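Local coordinates for pollen-specific leucine-rich repeat extensin-like protein 1 (Arabidopsis thaliana, PDB 6TME) that is a pollen-specific cell-wall leucine-rich repeat extensin that probably binds a signalling peptide through its repeat domain, at residues S276-M287 with N301-N310; S213-G224 with L236-S247. All blocks are in the same frame, centred on the assembly; numbering follows the deposited sequence.

Contacts 1 and 2 each pair neighbouring turns of one solenoid. Contact 2 comes first along the chain and its centre lies about 7 Å from the centre of the chain, whereas the centre of contact 1 lies about 22 Å from it, toward the C-terminus. Their own centres are about 19 Å apart and their nearest atoms about 7 Å, so they do not touch. Strand 262-264 lies between strands 238-240 and 286-288; just before it, T261 bonds to N237 in contact 2 and to E285 and Q286 in contact 1. Both contacts also reach the chain of another protein, which hydrogen-bonds to E238 and E285. The glycan on N310 belongs to contact 1 alone.

Contact 1: S276-M287 with N301-N310. With NAG (2-acetamido-2-deoxy-beta-D-glucopyranose), chain E; SO4 (sulfate ion), chain K.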
loop_
_atom_site.group_PDB
_atom_site.type_symbol
_atom_site.label_atom_id
_atom_site.label_comp_id
_atom_site.label_asym_id
_atom_site.label_seq_id
_atom_site.Cartn_x
_atom_site.Cartn_y
_atom_site.Cartn_z
ATOM N N SER A 276 -16.337 18.927 9.504
ATOM C CA SER A 276 -16.954 18.475 10.745
ATOM C C SER A 276 -17.439 17.037 10.651
ATOM O O SER A 276 -17.604 16.381 11.683
ATOM C CB SER A 276 -18.119 19.404 11.123
ATOM O OG SER A 276 -18.961 19.632 10.001
ATOM N N THR A 277 -17.671 16.538 9.436
ATOM C CA THR A 277 -18.034 15.140 9.225
ATOM C C THR A 277 -16.973 14.164 9.727
ATOM O O THR A 277 -17.267 12.970 9.861
ATOM C CB THR A 277 -18.284 14.893 7.735
ATOM O OG1 THR A 277 -17.209 15.453 6.972
ATOM C CG2 THR A 277 -19.589 15.540 7.300
ATOM N N LEU A 278 -15.756 14.630 10.010
ATOM C CA LEU A 278 -14.738 13.711 10.498
ATOM C C LEU A 278 -15.106 13.103 11.841
ATOM O O LEU A 278 -14.429 12.166 12.277
ATOM C CB LEU A 278 -13.379 14.408 10.582
ATOM C CG LEU A 278 -12.770 14.749 9.221
ATOM C CD1 LEU A 278 -11.558 15.631 9.374
ATOM C CD2 LEU A 278 -12.388 13.494 8.491
ATOM N N SER A 279 -16.171 13.582 12.492
ATOM C CA SER A 279 -16.610 12.920 13.716
ATOM C C SER A 279 -17.193 11.545 13.437
ATOM O O SER A 279 -17.396 10.775 14.378
ATOM C CB SER A 279 -17.632 13.776 14.466
ATOM O OG SER A 279 -18.808 13.985 13.705
ATOM N N GLY A 280 -17.459 11.218 12.174
ATOM C CA GLY A 280 -17.855 9.880 11.793
ATOM C C GLY A 280 -16.742 8.855 11.748
ATOM O O GLY A 280 -17.012 7.679 11.496
ATOM N N LEU A 281 -15.489 9.251 11.978
ATOM C CA LEU A 281 -14.376 8.304 11.965
ATOM C C LEU A 281 -14.300 7.564 13.301
ATOM O O LEU A 281 -13.337 7.664 14.061
ATOM C CB LEU A 281 -13.075 9.021 11.643
ATOM C CG LEU A 281 -13.064 9.717 10.281
ATOM C CD1 LEU A 281 -11.712 10.376 10.037
ATOM C CD2 LEU A 281 -13.438 8.743 9.156
ATOM N N ALA A 282 -15.353 6.781 13.562
ATOM C CA ALA A 282 -15.535 6.168 14.873
ATOM C C ALA A 282 -14.397 5.227 15.250
ATOM O O ALA A 282 -14.260 4.886 16.427
ATOM C CB ALA A 282 -16.874 5.425 14.912
ATOM N N ASN A 283 -13.578 4.799 14.291
ATOM C CA ASN A 283 -12.519 3.833 14.565
ATOM C C ASN A 283 -11.113 4.382 14.376
ATOM O O ASN A 283 -10.153 3.640 14.609
ATOM C CB ASN A 283 -12.673 2.586 13.678
ATOM C CG ASN A 283 -13.553 1.519 14.314
ATOM O OD1 ASN A 283 -13.152 0.846 15.271
ATOM N ND2 ASN A 283 -14.773 1.379 13.799
ATOM N N VAL A 284 -10.954 5.637 13.949
ATOM C CA VAL A 284 -9.634 6.092 13.545
ATOM C C VAL A 284 -8.715 6.100 14.753
ATOM O O VAL A 284 -9.109 6.496 15.858
ATOM C CB VAL A 284 -9.697 7.459 12.849
ATOM C CG1 VAL A 284 -9.832 8.600 13.828
ATOM C CG2 VAL A 284 -8.446 7.635 11.969
ATOM N N GLU A 285 -7.511 5.570 14.570
ATOM C CA GLU A 285 -6.517 5.537 15.628
ATOM C C GLU A 285 -5.365 6.485 15.365
ATOM O O GLU A 285 -4.916 7.195 16.278
ATOM C CB GLU A 285 -5.988 4.111 15.801
ATOM C CG GLU A 285 -7.003 3.176 16.435
ATOM C CD GLU A 285 -6.622 1.710 16.288
ATOM O OE1 GLU A 285 -5.433 1.420 16.022
ATOM O OE2 GLU A 285 -7.522 0.849 16.407
ATOM N N GLN A 286 -4.909 6.516 14.119
ATOM C CA GLN A 286 -3.829 7.372 13.656
ATOM C C GLN A 286 -4.420 8.310 12.623
ATOM O O GLN A 286 -5.029 7.857 11.648
ATOM C CB GLN A 286 -2.691 6.541 13.047
ATOM C CG GLN A 286 -2.103 5.482 13.974
ATOM C CD GLN A 286 -1.159 6.073 15.012
ATOM O OE1 GLN A 286 -0.432 7.045 14.748
ATOM N NE2 GLN A 286 -1.157 5.486 16.190
ATOM N N MET A 287 -4.279 9.608 12.850
ATOM C CA MET A 287 -4.783 10.614 11.924
ATOM C C MET A 287 -3.733 11.711 11.830
ATOM O O MET A 287 -3.364 12.304 12.848
ATOM C CB MET A 287 -6.136 11.175 12.375
ATOM C CG MET A 287 -6.883 11.883 11.232
ATOM S SD MET A 287 -8.679 11.980 11.429
ATOM C CE MET A 287 -8.819 12.922 12.930
ATOM N N ASN A 301 -15.029 17.811 18.514
ATOM C CA ASN A 301 -15.709 16.925 17.581
ATOM C C ASN A 301 -14.747 15.852 17.089
ATOM O O ASN A 301 -15.114 14.679 16.944
ATOM C CB ASN A 301 -16.234 17.745 16.404
ATOM C CG ASN A 301 -17.554 17.259 15.903
ATOM O OD1 ASN A 301 -18.246 16.501 16.582
ATOM N ND2 ASN A 301 -17.923 17.694 14.695
ATOM N N ILE A 302 -13.497 16.242 16.870
ATOM C CA ILE A 302 -12.472 15.378 16.315
ATOM C C ILE A 302 -11.540 14.848 17.399
ATOM O O ILE A 302 -11.256 13.651 17.459
ATOM C CB ILE A 302 -11.704 16.161 15.229
ATOM C CG1 ILE A 302 -12.642 16.470 14.060
ATOM C CG2 ILE A 302 -10.470 15.419 14.789
ATOM C CD1 ILE A 302 -12.176 17.584 13.161
ATOM N N CYS A 303 -11.083 15.722 18.292
ATOM C CA CYS A 303 -10.080 15.353 19.280
ATOM C C CYS A 303 -10.599 14.394 20.343
ATOM O O CYS A 303 -9.782 13.794 21.054
ATOM C CB CYS A 303 -9.513 16.608 19.936
ATOM S SG CYS A 303 -8.628 17.678 18.750
ATOM N N LYS A 304 -11.917 14.209 20.462
ATOM C CA LYS A 304 -12.447 13.267 21.440
ATOM C C LYS A 304 -13.010 12.005 20.797
ATOM O O LYS A 304 -13.747 11.261 21.448
ATOM C CB LYS A 304 -13.475 13.959 22.332
ATOM C CG LYS A 304 -12.740 14.718 23.432
ATOM C CD LYS A 304 -13.519 15.821 24.129
ATOM C CE LYS A 304 -14.709 15.312 24.904
ATOM N NZ LYS A 304 -15.011 16.250 26.024
ATOM N N LEU A 305 -12.656 11.741 19.539
ATOM C CA LEU A 305 -13.004 10.474 18.916
ATOM C C LEU A 305 -12.471 9.320 19.766
ATOM O O LEU A 305 -11.357 9.399 20.296
ATOM C CB LEU A 305 -12.443 10.416 17.497
ATOM C CG LEU A 305 -13.168 11.260 16.435
ATOM C CD1 LEU A 305 -12.298 11.493 15.211
ATOM C CD2 LEU A 305 -14.485 10.630 16.012
ATOM N N PRO A 306 -13.240 8.239 19.921
ATOM C CA PRO A 306 -12.954 7.275 21.006
ATOM C C PRO A 306 -11.682 6.459 20.836
ATOM O O PRO A 306 -11.037 6.126 21.838
ATOM C CB PRO A 306 -14.189 6.369 20.986
ATOM C CG PRO A 306 -14.692 6.473 19.567
ATOM C CD PRO A 306 -14.459 7.896 19.171
ATOM N N LYS A 307 -11.314 6.080 19.615
ATOM C CA LYS A 307 -10.118 5.271 19.421
ATOM C C LYS A 307 -8.924 6.098 18.971
ATOM O O LYS A 307 -7.832 5.543 18.787
ATOM C CB LYS A 307 -10.403 4.139 18.426
ATOM C CG LYS A 307 -11.346 3.072 19.026
ATOM C CD LYS A 307 -11.722 1.997 18.007
ATOM C CE LYS A 307 -10.478 1.257 17.493
ATOM N NZ LYS A 307 -10.717 0.450 16.255
ATOM N N LEU A 308 -9.098 7.411 18.831
ATOM C CA LEU A 308 -8.049 8.275 18.308
ATOM C C LEU A 308 -6.934 8.402 19.329
ATOM O O LEU A 308 -7.147 8.947 20.410
ATOM C CB LEU A 308 -8.630 9.640 17.975
ATOM C CG LEU A 308 -7.553 10.654 17.595
ATOM C CD1 LEU A 308 -6.742 10.175 16.371
ATOM C CD2 LEU A 308 -8.204 11.999 17.347
ATOM N N SER A 309 -5.738 7.920 18.999
ATOM C CA SER A 309 -4.640 7.971 19.952
ATOM C C SER A 309 -3.459 8.833 19.513
ATOM O O SER A 309 -2.645 9.205 20.363
ATOM C CB SER A 309 -4.150 6.548 20.279
ATOM O OG SER A 309 -3.390 5.982 19.232
ATOM N N ASN A 310 -3.343 9.163 18.231
ATOM C CA ASN A 310 -2.235 9.964 17.710
ATOM C C ASN A 310 -2.825 10.873 16.638
ATOM O O ASN A 310 -3.258 10.398 15.583
ATOM C CB ASN A 310 -1.114 9.079 17.145
ATOM C CG ASN A 310 0.177 9.846 16.903
ATOM O OD1 ASN A 310 0.377 10.927 17.447
ATOM N ND2 ASN A 310 1.061 9.288 16.090
HETATM C C1 NAG E . 2.329 9.920 15.765
HETATM C C2 NAG E . 3.504 8.964 15.937
HETATM C C3 NAG E . 4.794 9.615 15.440
HETATM C C4 NAG E . 4.635 10.027 13.984
HETATM C C5 NAG E . 3.439 10.963 13.827
HETATM C C6 NAG E . 3.097 11.220 12.378
HETATM C C7 NAG E . 3.040 7.442 17.817
HETATM C C8 NAG E . 3.308 7.145 19.261
HETATM N N2 NAG E . 3.645 8.530 17.320
HETATM O O3 NAG E . 5.865 8.683 15.543
HETATM O O4 NAG E . 5.831 10.613 13.477
HETATM O O5 NAG E . 2.263 10.367 14.401
HETATM O O6 NAG E . 2.508 10.067 11.787
HETATM O O7 NAG E . 2.299 6.736 17.134
HETATM S S SO4 K . -13.141 20.291 25.721
HETATM O O1 SO4 K . -12.505 19.589 26.837
HETATM O O2 SO4 K . -12.119 20.772 24.794
HETATM O O3 SO4 K . -13.888 21.435 26.241
HETATM O O4 SO4 K . -14.059 19.390 25.028
HETATM O O HOH W 1 -11.598 7.110 17.124
#
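Q286 and N310 form a parallel bridge with CA atoms 5.1 Å apart, in which E285 O accepts both S309 N and N310 N while M287 N bonds back to N310 O. Beside this bridge, water 1 spans V284 O and K307 N. K307 turns its chain at chi3 (60°), bringing NZ to 2.7 Å from N283 OD1, in the carbonyl plane and on a lone pair. The same NZ makes a salt bridge with E285 OE2 at 3.2 Å, so the ammonium is held between an amide and a carboxylate; E285 OE1 is hydrogen-bonded to an aromatic side chain of the chain of another protein. The two segments are equivalent parts of successive turns of a leucine-rich repeat solenoid, Q286 and N310 being 24 residues apart. Between the turns, L305 points toward 276-287: its CD1 lies 4.0 Å from V284 CG1, and its CD2 rests against S279 O. M287 crosses I302 at about a right angle, putting CE 3.5 Å from I302 CG2, and L308 CD1 packs beside M287 CB. At the bridge, N310 ND2 is covalently bonded to C1 of the glycan sugar. Its remaining N-H reaches a lone pair of Q286 OE1 at 3.0 Å, a hydrogen bond that would restrain rotation of the sugar-bearing amide; the two amide planes stand 69° apart.

Contact 2: S213-G224 with L236-S247; sequences SVVTFAHNKFSG and LNEIVFIGNNLS
V215 and F217 bond through their backbone N atoms to E238 O and V240 O, the second at 2.7 Å, and V215 O takes V240 N in return, locking strands 214-216 and 238-240 in parallel. On the packed side, the rings of F217 and F241 lie side by side with planes only 3° apart, but they are slid past each other, centroids 5.4 Å apart. I239 CD1 closes on the edge of the F217 ring, 4.1 Å from CE2. A218 CB packs against both V240 CG1 and I242 CB. With CG beside its backbone N (chi1 -82°), N244 sends ND2 to F217 O at 3.0 Å and also to F241 O. N220 ND2 reaches F217 O from the opposite face of the carbonyl plane. Past the turn the contact opens toward solvent: K221 and N245 are exposed, and strands 221-224 and 245-247 are only weakly paired. There S247 N still holds G224 O at 2.8 Å, while water 2 joins G224 N, N245 O and S247 OG. Inner parallel strands, stacked asparagines bonding to turn carbonyls, and a second, outlying strand set are characteristic of plant-type leucine-rich repeats.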
loop_
_atom_site.group_PDB
_atom_site.type_symbol
_atom_site.label_atom_id
_atom_site.label_comp_id
_atom_site.label_asym_id
_atom_site.label_seq_id
_atom_site.Cartn_x
_atom_site.Cartn_y
_atom_site.Cartn_z
ATOM N N SER A 213 -8.923 -3.290 1.962
ATOM C CA SER A 213 -8.727 -2.928 3.358
ATOM C C SER A 213 -7.547 -1.977 3.566
ATOM O O SER A 213 -7.541 -1.245 4.562
ATOM C CB SER A 213 -8.550 -4.191 4.210
ATOM O OG SER A 213 -7.311 -4.820 3.934
ATOM N N VAL A 214 -6.559 -1.953 2.668
ATOM C CA VAL A 214 -5.444 -1.010 2.775
ATOM C C VAL A 214 -5.062 -0.529 1.383
ATOM O O VAL A 214 -4.923 -1.344 0.459
ATOM C CB VAL A 214 -4.208 -1.613 3.487
ATOM C CG1 VAL A 214 -3.699 -2.905 2.803
ATOM C CG2 VAL A 214 -3.077 -0.590 3.549
ATOM N N VAL A 215 -4.895 0.795 1.232
ATOM C CA VAL A 215 -4.408 1.422 0.004
ATOM C C VAL A 215 -3.336 2.450 0.369
ATOM O O VAL A 215 -3.580 3.329 1.202
ATOM C CB VAL A 215 -5.538 2.117 -0.787
ATOM C CG1 VAL A 215 -4.985 2.631 -2.093
ATOM C CG2 VAL A 215 -6.753 1.201 -1.019
ATOM N N THR A 216 -2.159 2.363 -0.260
ATOM C CA THR A 216 -1.123 3.372 -0.085
ATOM C C THR A 216 -0.803 4.059 -1.410
ATOM O O THR A 216 -0.606 3.388 -2.438
ATOM C CB THR A 216 0.157 2.783 0.541
ATOM O OG1 THR A 216 0.805 1.859 -0.350
ATOM C CG2 THR A 216 -0.170 2.098 1.874
ATOM N N PHE A 217 -0.791 5.403 -1.375
ATOM C CA PHE A 217 -0.369 6.281 -2.468
ATOM C C PHE A 217 0.867 7.095 -2.111
ATOM O O PHE A 217 1.318 7.903 -2.937
ATOM C CB PHE A 217 -1.458 7.305 -2.830
ATOM C CG PHE A 217 -2.755 6.726 -3.242
ATOM C CD1 PHE A 217 -3.005 6.448 -4.581
ATOM C CD2 PHE A 217 -3.753 6.513 -2.309
ATOM C CE1 PHE A 217 -4.227 5.926 -4.982
ATOM C CE2 PHE A 217 -4.976 5.981 -2.695
ATOM C CZ PHE A 217 -5.212 5.686 -4.039
ATOM N N ALA A 218 1.366 6.964 -0.877
ATOM C CA ALA A 218 2.402 7.848 -0.348
ATOM C C ALA A 218 3.573 8.001 -1.320
ATOM O O ALA A 218 3.902 7.083 -2.065
ATOM C CB ALA A 218 2.903 7.296 0.989
ATOM N N HIS A 219 4.202 9.180 -1.309
ATOM C CA HIS A 219 5.470 9.433 -2.013
ATOM C C HIS A 219 5.375 9.130 -3.509
ATOM O O HIS A 219 6.162 8.363 -4.090
ATOM C CB HIS A 219 6.613 8.657 -1.363
ATOM C CG HIS A 219 6.839 9.043 0.063
ATOM N ND1 HIS A 219 6.967 10.355 0.461
ATOM C CD2 HIS A 219 6.918 8.300 1.189
ATOM C CE1 HIS A 219 7.130 10.400 1.768
ATOM N NE2 HIS A 219 7.091 9.168 2.237
ATOM N N ASN A 220 4.381 9.748 -4.133
ATOM C CA ASN A 220 4.298 9.788 -5.585
ATOM C C ASN A 220 4.187 11.261 -5.970
ATOM O O ASN A 220 4.485 12.156 -5.170
ATOM C CB ASN A 220 3.142 8.908 -6.057
ATOM C CG ASN A 220 3.512 7.452 -6.048
ATOM O OD1 ASN A 220 4.281 7.000 -6.910
ATOM N ND2 ASN A 220 3.004 6.703 -5.053
ATOM N N LYS A 221 3.729 11.528 -7.187
ATOM C CA LYS A 221 3.430 12.888 -7.624
ATOM C C LYS A 221 1.985 12.980 -8.092
ATOM O O LYS A 221 1.679 13.527 -9.141
ATOM C CB LYS A 221 4.405 13.357 -8.712
ATOM C CG LYS A 221 5.868 13.519 -8.211
ATOM C CD LYS A 221 6.055 14.757 -7.302
ATOM C CE LYS A 221 6.958 15.852 -7.911
ATOM N NZ LYS A 221 6.473 17.275 -7.662
ATOM N N PHE A 222 1.084 12.418 -7.305
ATOM C CA PHE A 222 -0.338 12.602 -7.515
ATOM C C PHE A 222 -0.754 14.043 -7.228
ATOM O O PHE A 222 -0.248 14.686 -6.305
ATOM C CB PHE A 222 -1.126 11.673 -6.607
ATOM C CG PHE A 222 -1.055 10.242 -7.015
ATOM C CD1 PHE A 222 -1.734 9.801 -8.139
ATOM C CD2 PHE A 222 -0.323 9.329 -6.257
ATOM C CE1 PHE A 222 -1.681 8.462 -8.512
ATOM C CE2 PHE A 222 -0.264 8.002 -6.620
ATOM C CZ PHE A 222 -0.950 7.561 -7.749
ATOM N N SER A 223 -1.730 14.528 -7.998
ATOM C CA SER A 223 -2.166 15.912 -7.909
ATOM C C SER A 223 -3.683 15.987 -7.973
ATOM O O SER A 223 -4.375 15.005 -8.253
ATOM C CB SER A 223 -1.554 16.759 -9.025
ATOM O OG SER A 223 -1.958 16.271 -10.288
ATOM N N GLY A 224 -4.201 17.180 -7.716
ATOM C CA GLY A 224 -5.633 17.359 -7.706
ATOM C C GLY A 224 -6.221 17.032 -6.352
ATOM O O GLY A 224 -5.528 16.998 -5.324
ATOM N N LEU A 236 -12.491 -0.426 3.991
ATOM C CA LEU A 236 -11.260 0.346 4.111
ATOM C C LEU A 236 -10.864 0.524 5.580
ATOM O O LEU A 236 -11.651 1.050 6.376
ATOM C CB LEU A 236 -11.426 1.697 3.441
ATOM C CG LEU A 236 -10.167 2.557 3.520
ATOM C CD1 LEU A 236 -9.079 1.882 2.682
ATOM C CD2 LEU A 236 -10.451 3.933 2.991
ATOM N N ASN A 237 -9.634 0.108 5.932
ATOM C CA ASN A 237 -9.070 0.334 7.267
ATOM C C ASN A 237 -7.945 1.355 7.309
ATOM O O ASN A 237 -7.816 2.067 8.319
ATOM C CB ASN A 237 -8.532 -0.970 7.868
ATOM C CG ASN A 237 -9.633 -1.934 8.236
ATOM O OD1 ASN A 237 -10.727 -1.531 8.650
ATOM N ND2 ASN A 237 -9.364 -3.220 8.067
ATOM N N GLU A 238 -7.114 1.424 6.261
ATOM C CA GLU A 238 -5.882 2.220 6.254
ATOM C C GLU A 238 -5.673 2.816 4.872
ATOM O O GLU A 238 -5.649 2.084 3.878
ATOM C CB GLU A 238 -4.658 1.378 6.662
ATOM C CG GLU A 238 -4.806 0.684 8.010
ATOM C CD GLU A 238 -3.662 -0.257 8.398
ATOM O OE1 GLU A 238 -2.536 -0.152 7.846
ATOM O OE2 GLU A 238 -3.916 -1.119 9.276
ATOM N N ILE A 239 -5.531 4.138 4.804
ATOM C CA ILE A 239 -5.258 4.831 3.549
ATOM C C ILE A 239 -4.167 5.863 3.802
ATOM O O ILE A 239 -4.232 6.629 4.767
ATOM C CB ILE A 239 -6.525 5.478 2.949
ATOM C CG1 ILE A 239 -6.251 5.961 1.520
ATOM C CG2 ILE A 239 -7.082 6.622 3.831
ATOM C CD1 ILE A 239 -7.406 5.704 0.569
ATOM N N VAL A 240 -3.141 5.860 2.960
ATOM C CA VAL A 240 -1.942 6.654 3.192
ATOM C C VAL A 240 -1.633 7.457 1.933
ATOM O O VAL A 240 -1.405 6.872 0.867
ATOM C CB VAL A 240 -0.754 5.765 3.584
ATOM C CG1 VAL A 240 0.461 6.612 3.917
ATOM C CG2 VAL A 240 -1.144 4.876 4.776
ATOM N N PHE A 241 -1.645 8.793 2.063
ATOM C CA PHE A 241 -1.374 9.746 0.991
ATOM C C PHE A 241 -0.093 10.550 1.198
ATOM O O PHE A 241 0.163 11.476 0.420
ATOM C CB PHE A 241 -2.496 10.783 0.862
ATOM C CG PHE A 241 -3.838 10.238 0.522
ATOM C CD1 PHE A 241 -4.175 9.947 -0.796
ATOM C CD2 PHE A 241 -4.810 10.127 1.504
ATOM C CE1 PHE A 241 -5.442 9.477 -1.112
ATOM C CE2 PHE A 241 -6.072 9.663 1.202
ATOM C CZ PHE A 241 -6.397 9.340 -0.107
ATOM N N ILE A 242 0.678 10.274 2.249
ATOM C CA ILE A 242 1.873 11.041 2.594
ATOM C C ILE A 242 2.672 11.476 1.364
ATOM O O ILE A 242 3.122 10.642 0.568
ATOM C CB ILE A 242 2.790 10.236 3.534
ATOM C CG1 ILE A 242 2.029 9.722 4.731
ATOM C CG2 ILE A 242 3.967 11.093 4.013
ATOM C CD1 ILE A 242 2.895 8.874 5.633
ATOM N N GLY A 243 2.891 12.781 1.221
ATOM C CA GLY A 243 3.930 13.243 0.322
ATOM C C GLY A 243 3.559 13.166 -1.143
ATOM O O GLY A 243 4.196 12.455 -1.914
ATOM N N ASN A 244 2.501 13.867 -1.525
ATOM C CA ASN A 244 2.087 13.966 -2.914
ATOM C C ASN A 244 1.867 15.451 -3.192
ATOM O O ASN A 244 2.342 16.334 -2.466
ATOM C CB ASN A 244 0.845 13.107 -3.181
ATOM C CG ASN A 244 1.186 11.646 -3.403
ATOM O OD1 ASN A 244 1.722 11.272 -4.449
ATOM N ND2 ASN A 244 0.882 10.809 -2.414
ATOM N N ASN A 245 1.147 15.743 -4.266
ATOM C CA ASN A 245 0.839 17.119 -4.606
ATOM C C ASN A 245 -0.665 17.287 -4.714
ATOM O O ASN A 245 -1.166 17.880 -5.675
ATOM C CB ASN A 245 1.541 17.512 -5.903
ATOM C CG ASN A 245 3.014 17.772 -5.686
ATOM O OD1 ASN A 245 3.398 18.557 -4.802
ATOM N ND2 ASN A 245 3.855 17.087 -6.455
ATOM N N LEU A 246 -1.384 16.740 -3.742
ATOM C CA LEU A 246 -2.825 16.887 -3.700
ATOM C C LEU A 246 -3.201 18.234 -3.063
ATOM O O LEU A 246 -2.424 18.851 -2.324
ATOM C CB LEU A 246 -3.435 15.730 -2.921
ATOM C CG LEU A 246 -3.170 14.302 -3.423
ATOM C CD1 LEU A 246 -3.602 13.285 -2.336
ATOM C CD2 LEU A 246 -3.888 14.017 -4.741
ATOM N N SER A 247 -4.419 18.674 -3.339
ATOM C CA SER A 247 -4.858 20.017 -2.970
ATOM C C SER A 247 -6.378 20.026 -2.952
ATOM O O SER A 247 -7.027 18.974 -3.005
ATOM C CB SER A 247 -4.303 21.060 -3.944
ATOM O OG SER A 247 -4.736 20.757 -5.268
HETATM O O HOH W 2 -2.847 19.638 -6.882
#